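PDB 5HGC: serpin from Taeniopygia guttata, which binds a cortisol-type steroid in a pocket between helices and a beta-sheet and may also inhibit serine proteases. Local coordinates for residues A[18-23]-A[365-370]; A[233-238]-A[355-360]. All coordinates share one frame; numbering follows the deposited sequence.

Starting from the N terminus, helix 12-29 supplies 18-23, and the chain then runs through 341 residues before 365-370 returns to pack on it: interaction 1 closes that long loop. Inside it nests interaction 2, where 233-238 waits 116 residues for 355-360 to come alongside as its antiparallel partner. Strands 355-361 and 366-373 follow each other and are neighbours in what serpin nomenclature calls sheet B, so the two contacts meet there; Leu-368 N lies 2.7 Å from Ile-359 O, probably a hydrogen bond. Interaction 2 zips this sheet together, interaction 1 lays the helix on it, and both touch the same bound steroid.

Interaction 1. Residues A[18-23]-A[365-370]; sequences FAFQFF and NSTLFI. With HCY ((11alpha,14beta)-11,17,21-trihydroxypregn-4-ene-3,20-dione), chain B.
The carbonyl oxygen of Ala-19 is gripped twice, by the helical bond from Phe-23 N (3.2 Å) and by the hydroxyl of Tyr-37, while Ile-370 CD1 rests 3.8 Å from that same Ala-19 O. Ile-370 contributes the largest share of this contact, and its two branches divide the helix between them. CG1 stands beside the backbone N (chi1 -67°) and runs on extended, sending CD1 against Ala-19 CB and obliquely onto the Phe-20 ring, 3.5 Å from Phe-20 CE1. CG2, anti to that nitrogen, meets the Phe-23 ring at CD1 (3.4 Å), also at a slant. Three residues before Ile-370, Thr-367 looks to the helix too, its OG1 lying 4.3 Å from Ala-19 CB. Between these residues a classic beta bulge sets both Leu-368 and Phe-369 opposite Ile-359. Asn-365 turns to the steroid instead: its OD1 accepts a 2.7 Å hydrogen bond from ligand O3, the hydroxyl on C17. Between the two segments the grip is thus apolar and buried; the polar ties run outside them, from Ala-19 O to Tyr-37 in the neighbouring strand 35-37 and from Asn-365 to the steroid.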
loop_
_atom_site.group_PDB
_atom_site.type_symbol
_atom_site.label_atom_id
_atom_site.label_comp_id
_atom_site.label_asym_id
_atom_site.label_seq_id
_atom_site.Cartn_x
_atom_site.Cartn_y
_atom_site.Cartn_z
ATOM N N PHE A 18 9.849 -5.406 -3.880
ATOM C CA PHE A 18 9.778 -3.953 -3.988
ATOM C C PHE A 18 9.095 -3.414 -2.725
ATOM O O PHE A 18 9.582 -2.443 -2.118
ATOM C CB PHE A 18 9.047 -3.462 -5.307
ATOM C CG PHE A 18 8.687 -1.990 -5.272
ATOM C CD1 PHE A 18 9.678 -1.008 -5.448
ATOM C CD2 PHE A 18 7.407 -1.588 -4.940
ATOM C CE1 PHE A 18 9.381 0.353 -5.318
ATOM C CE2 PHE A 18 7.088 -0.225 -4.816
ATOM C CZ PHE A 18 8.077 0.756 -5.008
ATOM N N ALA A 19 7.982 -4.057 -2.337
ATOM C CA ALA A 19 7.168 -3.615 -1.224
ATOM C C ALA A 19 8.030 -3.486 0.008
ATOM O O ALA A 19 7.961 -2.452 0.706
ATOM C CB ALA A 19 6.018 -4.596 -0.942
ATOM N N PHE A 20 8.835 -4.517 0.283
ATOM C CA PHE A 20 9.682 -4.440 1.465
ATOM C C PHE A 20 10.992 -3.612 1.379
ATOM O O PHE A 20 11.367 -2.982 2.391
ATOM C CB PHE A 20 9.803 -5.812 2.153
ATOM C CG PHE A 20 8.462 -6.348 2.576
ATOM C CD1 PHE A 20 7.775 -5.767 3.647
ATOM C CD2 PHE A 20 7.837 -7.350 1.841
ATOM C CE1 PHE A 20 6.499 -6.211 3.994
ATOM C CE2 PHE A 20 6.560 -7.791 2.183
ATOM C CZ PHE A 20 5.887 -7.230 3.259
ATOM N N GLN A 21 11.653 -3.527 0.209
ATOM C CA GLN A 21 12.763 -2.534 0.131
ATOM C C GLN A 21 12.256 -1.140 0.378
ATOM O O GLN A 21 12.913 -0.340 1.054
ATOM C CB GLN A 21 13.495 -2.504 -1.193
ATOM C CG GLN A 21 14.074 -3.823 -1.598
ATOM C CD GLN A 21 14.386 -3.851 -3.068
ATOM O OE1 GLN A 21 14.826 -2.818 -3.638
ATOM N NE2 GLN A 21 14.163 -5.033 -3.707
ATOM N N PHE A 22 11.087 -0.847 -0.182
ATOM C CA PHE A 22 10.535 0.467 -0.031
ATOM C C PHE A 22 10.369 0.739 1.449
ATOM O O PHE A 22 10.807 1.823 1.918
ATOM C CB PHE A 22 9.211 0.614 -0.783
ATOM C CG PHE A 22 8.691 2.020 -0.809
ATOM C CD1 PHE A 22 7.954 2.527 0.248
ATOM C CD2 PHE A 22 8.921 2.846 -1.925
ATOM C CE1 PHE A 22 7.482 3.844 0.217
ATOM C CE2 PHE A 22 8.433 4.149 -1.971
ATOM C CZ PHE A 22 7.731 4.666 -0.890
ATOM N N PHE A 23 9.733 -0.228 2.152
ATOM C CA PHE A 23 9.527 -0.186 3.606
ATOM C C PHE A 23 10.820 0.054 4.408
ATOM O O PHE A 23 10.828 0.951 5.277
ATOM C CB PHE A 23 8.877 -1.481 4.122
ATOM C CG PHE A 23 8.489 -1.421 5.575
ATOM C CD1 PHE A 23 7.557 -0.482 6.035
ATOM C CD2 PHE A 23 9.079 -2.259 6.502
ATOM C CE1 PHE A 23 7.164 -0.412 7.377
ATOM C CE2 PHE A 23 8.700 -2.180 7.858
ATOM C CZ PHE A 23 7.734 -1.264 8.292
ATOM N N ASN A 365 -1.932 -12.852 -4.263
ATOM C CA ASN A 365 -0.749 -12.798 -3.430
ATOM C C ASN A 365 0.028 -11.501 -3.544
ATOM O O ASN A 365 1.239 -11.522 -3.783
ATOM C CB ASN A 365 0.180 -13.972 -3.727
ATOM C CG ASN A 365 -0.380 -15.300 -3.219
ATOM O OD1 ASN A 365 -1.186 -15.346 -2.279
ATOM N ND2 ASN A 365 0.029 -16.385 -3.860
ATOM N N SER A 366 -0.669 -10.377 -3.389
ATOM C CA SER A 366 -0.008 -9.079 -3.447
ATOM C C SER A 366 -0.207 -8.337 -2.152
ATOM O O SER A 366 -1.260 -8.461 -1.498
ATOM C CB SER A 366 -0.509 -8.209 -4.614
ATOM O OG SER A 366 -1.906 -8.100 -4.526
ATOM N N THR A 367 0.812 -7.550 -1.808
ATOM C CA THR A 367 0.735 -6.655 -0.679
ATOM C C THR A 367 -0.032 -5.398 -1.049
ATOM O O THR A 367 0.404 -4.617 -1.914
ATOM C CB THR A 367 2.134 -6.296 -0.176
ATOM O OG1 THR A 367 2.950 -7.489 -0.202
ATOM C CG2 THR A 367 2.054 -5.703 1.227
ATOM N N LEU A 368 -1.170 -5.236 -0.380
ATOM C CA LEU A 368 -2.021 -4.080 -0.571
ATOM C C LEU A 368 -1.622 -2.927 0.324
ATOM O O LEU A 368 -1.650 -1.777 -0.122
ATOM C CB LEU A 368 -3.500 -4.412 -0.350
ATOM C CG LEU A 368 -3.957 -5.698 -1.034
ATOM C CD1 LEU A 368 -5.438 -5.902 -0.771
ATOM C CD2 LEU A 368 -3.615 -5.723 -2.536
ATOM N N PHE A 369 -1.280 -3.184 1.588
ATOM C CA PHE A 369 -0.922 -2.059 2.475
ATOM C C PHE A 369 0.173 -2.445 3.441
ATOM O O PHE A 369 0.216 -3.590 3.919
ATOM C CB PHE A 369 -2.138 -1.585 3.273
ATOM C CG PHE A 369 -3.226 -0.975 2.439
ATOM C CD1 PHE A 369 -3.163 0.361 2.056
ATOM C CD2 PHE A 369 -4.346 -1.726 2.055
ATOM C CE1 PHE A 369 -4.181 0.934 1.292
ATOM C CE2 PHE A 369 -5.372 -1.149 1.277
ATOM C CZ PHE A 369 -5.291 0.192 0.899
ATOM N N ILE A 370 1.055 -1.493 3.735
ATOM C CA ILE A 370 2.062 -1.679 4.762
ATOM C C ILE A 370 1.934 -0.521 5.762
ATOM O O ILE A 370 2.081 0.672 5.405
ATOM C CB ILE A 370 3.468 -1.826 4.157
ATOM C CG1 ILE A 370 3.563 -3.138 3.365
ATOM C CG2 ILE A 370 4.538 -1.794 5.252
ATOM C CD1 ILE A 370 4.887 -3.376 2.661
HETATM C C1 HCY B . 5.300 -15.901 -0.592
HETATM C C2 HCY B . 6.638 -15.749 -1.310
HETATM C C3 HCY B . 6.618 -14.613 -2.308
HETATM C C4 HCY B . 5.538 -13.599 -2.279
HETATM C C5 HCY B . 4.773 -13.476 -1.188
HETATM C C6 HCY B . 4.016 -12.186 -0.963
HETATM C C7 HCY B . 2.549 -12.490 -0.585
HETATM C C8 HCY B . 2.334 -13.619 0.429
HETATM C C9 HCY B . 3.129 -14.872 0.001
HETATM C C10 HCY B . 4.641 -14.594 -0.160
HETATM C C12 HCY B . 1.250 -16.410 1.044
HETATM C C11 HCY B . 2.755 -16.181 0.783
HETATM C C13 HCY B . 0.538 -15.105 1.513
HETATM C C14 HCY B . 0.871 -13.992 0.517
HETATM C C15 HCY B . -0.195 -12.945 0.734
HETATM C C16 HCY B . -1.452 -13.716 1.115
HETATM C C17 HCY B . -1.008 -15.171 1.406
HETATM C C18 HCY B . 0.899 -14.695 2.972
HETATM C C19 HCY B . 5.349 -14.071 1.109
HETATM C C20 HCY B . -1.728 -15.785 2.593
HETATM C C21 HCY B . -2.057 -17.263 2.612
HETATM O O1 HCY B . 7.540 -14.506 -3.092
HETATM O O2 HCY B . 3.420 -16.025 2.041
HETATM O O3 HCY B . -1.412 -16.021 0.308
HETATM O O4 HCY B . -2.053 -15.099 3.550
HETATM O O5 HCY B . -1.825 -17.635 3.970
#

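Interaction 2. Residues A[233-238]-A[355-360]. With HCY ((11alpha,14beta)-11,17,21-trihydroxypregn-4-ene-3,20-dione), chain B.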
loop_
_atom_site.group_PDB
_atom_site.type_symbol
_atom_site.label_atom_id
_atom_site.label_comp_id
_atom_site.label_asym_id
_atom_site.label_seq_id
_atom_site.Cartn_x
_atom_site.Cartn_y
_atom_site.Cartn_z
ATOM N N ALA A 233 -8.997 -10.453 0.875
ATOM C CA ALA A 233 -7.956 -9.697 1.606
ATOM C C ALA A 233 -7.730 -10.333 2.953
ATOM O O ALA A 233 -8.626 -10.920 3.497
ATOM C CB ALA A 233 -8.302 -8.208 1.795
ATOM N N THR A 234 -6.529 -10.203 3.482
ATOM C CA THR A 234 -6.201 -10.696 4.805
ATOM C C THR A 234 -5.250 -9.715 5.500
ATOM O O THR A 234 -4.471 -9.034 4.833
ATOM C CB THR A 234 -5.585 -12.123 4.670
ATOM O OG1 THR A 234 -5.548 -12.756 5.953
ATOM C CG2 THR A 234 -4.178 -12.103 4.002
ATOM N N ALA A 235 -5.329 -9.614 6.826
ATOM C CA ALA A 235 -4.436 -8.709 7.576
ATOM C C ALA A 235 -3.500 -9.454 8.536
ATOM O O ALA A 235 -3.977 -10.239 9.352
ATOM C CB ALA A 235 -5.256 -7.674 8.297
ATOM N N PHE A 236 -2.188 -9.258 8.406
ATOM C CA PHE A 236 -1.161 -9.735 9.407
ATOM C C PHE A 236 -0.854 -8.615 10.373
ATOM O O PHE A 236 -0.478 -7.525 9.939
ATOM C CB PHE A 236 0.163 -10.104 8.743
ATOM C CG PHE A 236 0.123 -11.406 7.977
ATOM C CD1 PHE A 236 -0.797 -11.596 6.884
ATOM C CD2 PHE A 236 1.023 -12.444 8.291
ATOM C CE1 PHE A 236 -0.826 -12.796 6.149
ATOM C CE2 PHE A 236 0.993 -13.650 7.560
ATOM C CZ PHE A 236 0.083 -13.822 6.487
ATOM N N LEU A 237 -1.057 -8.861 11.671
ATOM C CA LEU A 237 -0.890 -7.832 12.692
ATOM C C LEU A 237 0.317 -8.291 13.469
ATOM O O LEU A 237 0.306 -9.396 14.035
ATOM C CB LEU A 237 -2.119 -7.774 13.570
ATOM C CG LEU A 237 -3.438 -7.955 12.823
ATOM C CD1 LEU A 237 -4.612 -8.138 13.799
ATOM C CD2 LEU A 237 -3.673 -6.762 11.889
ATOM N N VAL A 238 1.363 -7.466 13.466
ATOM C CA VAL A 238 2.680 -7.867 13.960
ATOM C C VAL A 238 3.046 -6.978 15.119
ATOM O O VAL A 238 3.191 -5.763 14.972
ATOM C CB VAL A 238 3.753 -7.743 12.884
ATOM C CG1 VAL A 238 5.111 -8.259 13.396
ATOM C CG2 VAL A 238 3.314 -8.479 11.646
ATOM N N PHE A 355 2.969 -1.496 16.427
ATOM C CA PHE A 355 2.822 -2.738 15.651
ATOM C C PHE A 355 2.769 -2.475 14.148
ATOM O O PHE A 355 2.474 -1.364 13.732
ATOM C CB PHE A 355 1.539 -3.426 16.083
ATOM C CG PHE A 355 0.287 -2.626 15.802
ATOM C CD1 PHE A 355 -0.164 -1.651 16.714
ATOM C CD2 PHE A 355 -0.485 -2.891 14.627
ATOM C CE1 PHE A 355 -1.305 -0.915 16.457
ATOM C CE2 PHE A 355 -1.669 -2.197 14.408
ATOM C CZ PHE A 355 -2.074 -1.204 15.316
ATOM N N LEU A 356 3.023 -3.496 13.350
ATOM C CA LEU A 356 2.799 -3.444 11.935
ATOM C C LEU A 356 1.440 -4.006 11.588
ATOM O O LEU A 356 0.949 -4.958 12.252
ATOM C CB LEU A 356 3.852 -4.245 11.196
ATOM C CG LEU A 356 5.309 -3.950 11.535
ATOM C CD1 LEU A 356 6.199 -4.670 10.537
ATOM C CD2 LEU A 356 5.584 -2.461 11.506
ATOM N N MET A 357 0.818 -3.403 10.559
ATOM C CA MET A 357 -0.347 -4.003 9.916
ATOM C C MET A 357 -0.071 -4.204 8.393
ATOM O O MET A 357 0.219 -3.222 7.647
ATOM C CB MET A 357 -1.579 -3.187 10.179
ATOM C CG MET A 357 -2.776 -3.821 9.518
ATOM S SD MET A 357 -4.223 -2.961 10.137
ATOM C CE MET A 357 -5.627 -3.978 9.652
ATOM N N LEU A 358 -0.100 -5.465 7.940
ATOM C CA LEU A 358 0.229 -5.757 6.544
ATOM C C LEU A 358 -0.999 -6.394 5.899
ATOM O O LEU A 358 -1.510 -7.421 6.384
ATOM C CB LEU A 358 1.452 -6.657 6.405
ATOM C CG LEU A 358 2.603 -6.384 7.382
ATOM C CD1 LEU A 358 3.642 -7.479 7.255
ATOM C CD2 LEU A 358 3.227 -5.015 7.151
ATOM N N ILE A 359 -1.507 -5.767 4.836
ATOM C CA ILE A 359 -2.751 -6.240 4.246
ATOM C C ILE A 359 -2.426 -6.788 2.905
ATOM O O ILE A 359 -1.782 -6.109 2.122
ATOM C CB ILE A 359 -3.785 -5.139 4.173
ATOM C CG1 ILE A 359 -4.024 -4.590 5.602
ATOM C CG2 ILE A 359 -5.039 -5.661 3.516
ATOM C CD1 ILE A 359 -4.832 -3.296 5.723
ATOM N N PHE A 360 -2.839 -8.025 2.665
ATOM C CA PHE A 360 -2.579 -8.716 1.392
ATOM C C PHE A 360 -3.883 -9.175 0.706
ATOM O O PHE A 360 -4.960 -9.361 1.380
ATOM C CB PHE A 360 -1.717 -9.964 1.572
ATOM C CG PHE A 360 -0.426 -9.738 2.321
ATOM C CD1 PHE A 360 -0.383 -9.852 3.737
ATOM C CD2 PHE A 360 0.757 -9.431 1.627
ATOM C CE1 PHE A 360 0.796 -9.655 4.437
ATOM C CE2 PHE A 360 1.933 -9.239 2.336
ATOM C CZ PHE A 360 1.955 -9.358 3.741
HETATM C C1 HCY B . 5.300 -15.901 -0.592
HETATM C C2 HCY B . 6.638 -15.749 -1.310
HETATM C C3 HCY B . 6.618 -14.613 -2.308
HETATM C C4 HCY B . 5.538 -13.599 -2.279
HETATM C C5 HCY B . 4.773 -13.476 -1.188
HETATM C C6 HCY B . 4.016 -12.186 -0.963
HETATM C C7 HCY B . 2.549 -12.490 -0.585
HETATM C C8 HCY B . 2.334 -13.619 0.429
HETATM C C9 HCY B . 3.129 -14.872 0.001
HETATM C C10 HCY B . 4.641 -14.594 -0.160
HETATM C C12 HCY B . 1.250 -16.410 1.044
HETATM C C11 HCY B . 2.755 -16.181 0.783
HETATM C C13 HCY B . 0.538 -15.105 1.513
HETATM C C14 HCY B . 0.871 -13.992 0.517
HETATM C C15 HCY B . -0.195 -12.945 0.734
HETATM C C16 HCY B . -1.452 -13.716 1.115
HETATM C C17 HCY B . -1.008 -15.171 1.406
HETATM C C18 HCY B . 0.899 -14.695 2.972
HETATM C C19 HCY B . 5.349 -14.071 1.109
HETATM C C20 HCY B . -1.728 -15.785 2.593
HETATM C C21 HCY B . -2.057 -17.263 2.612
HETATM O O1 HCY B . 7.540 -14.506 -3.092
HETATM O O2 HCY B . 3.420 -16.025 2.041
HETATM O O3 HCY B . -1.412 -16.021 0.308
HETATM O O4 HCY B . -2.053 -15.099 3.550
HETATM O O5 HCY B . -1.825 -17.635 3.970
#
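Thr-234 and Phe-360 form the first of three hydrogen-bonded antiparallel pairs, followed by Phe-236 with Leu-358 and Val-238 with Leu-356. Each pair exchanges two N-H to O bonds, six in all; the bond from Thr-234 N to Phe-360 O (2.8 Å) enters in the carbonyl plane, whereas Val-238 N sits tilted 22° from the plane of the Leu-356 carbonyl. The alternating residues bond outward: Ala-235 and Leu-237 to Leu-227 and Val-225, Met-357 and Ile-359 to Gly-371 and Leu-368, which makes both strands interior ones. With chi1 at -166° Thr-234 swings OG1 away from its backbone N toward His-228 ND1 and Arg-226 NH1, both hydrogen-bonded to it, leaving the methyl CG2 3.7 Å from ligand O4.

On that same side of the sheet, facing helix 254-263, the Phe-360 ring presents its edge to the face of Phe-236, with centroids 5.2 Å apart and planes at 80°. The steroid lies against both: its C15 lies 3.5 Å from Phe-360 CB, and its keto oxygen O4 sits in plane at the edge of Phe-236, 3.7 Å from CE1. On the other side Leu-237 CD2 lies alongside Met-357 CG at 3.9 Å. With backbone polarity spent inside the sheet, these strands offer the steroid mainly aromatic and methyl surface, while Arg-226 NH1 and Ser-261 OG supply it with hydrogen bonds.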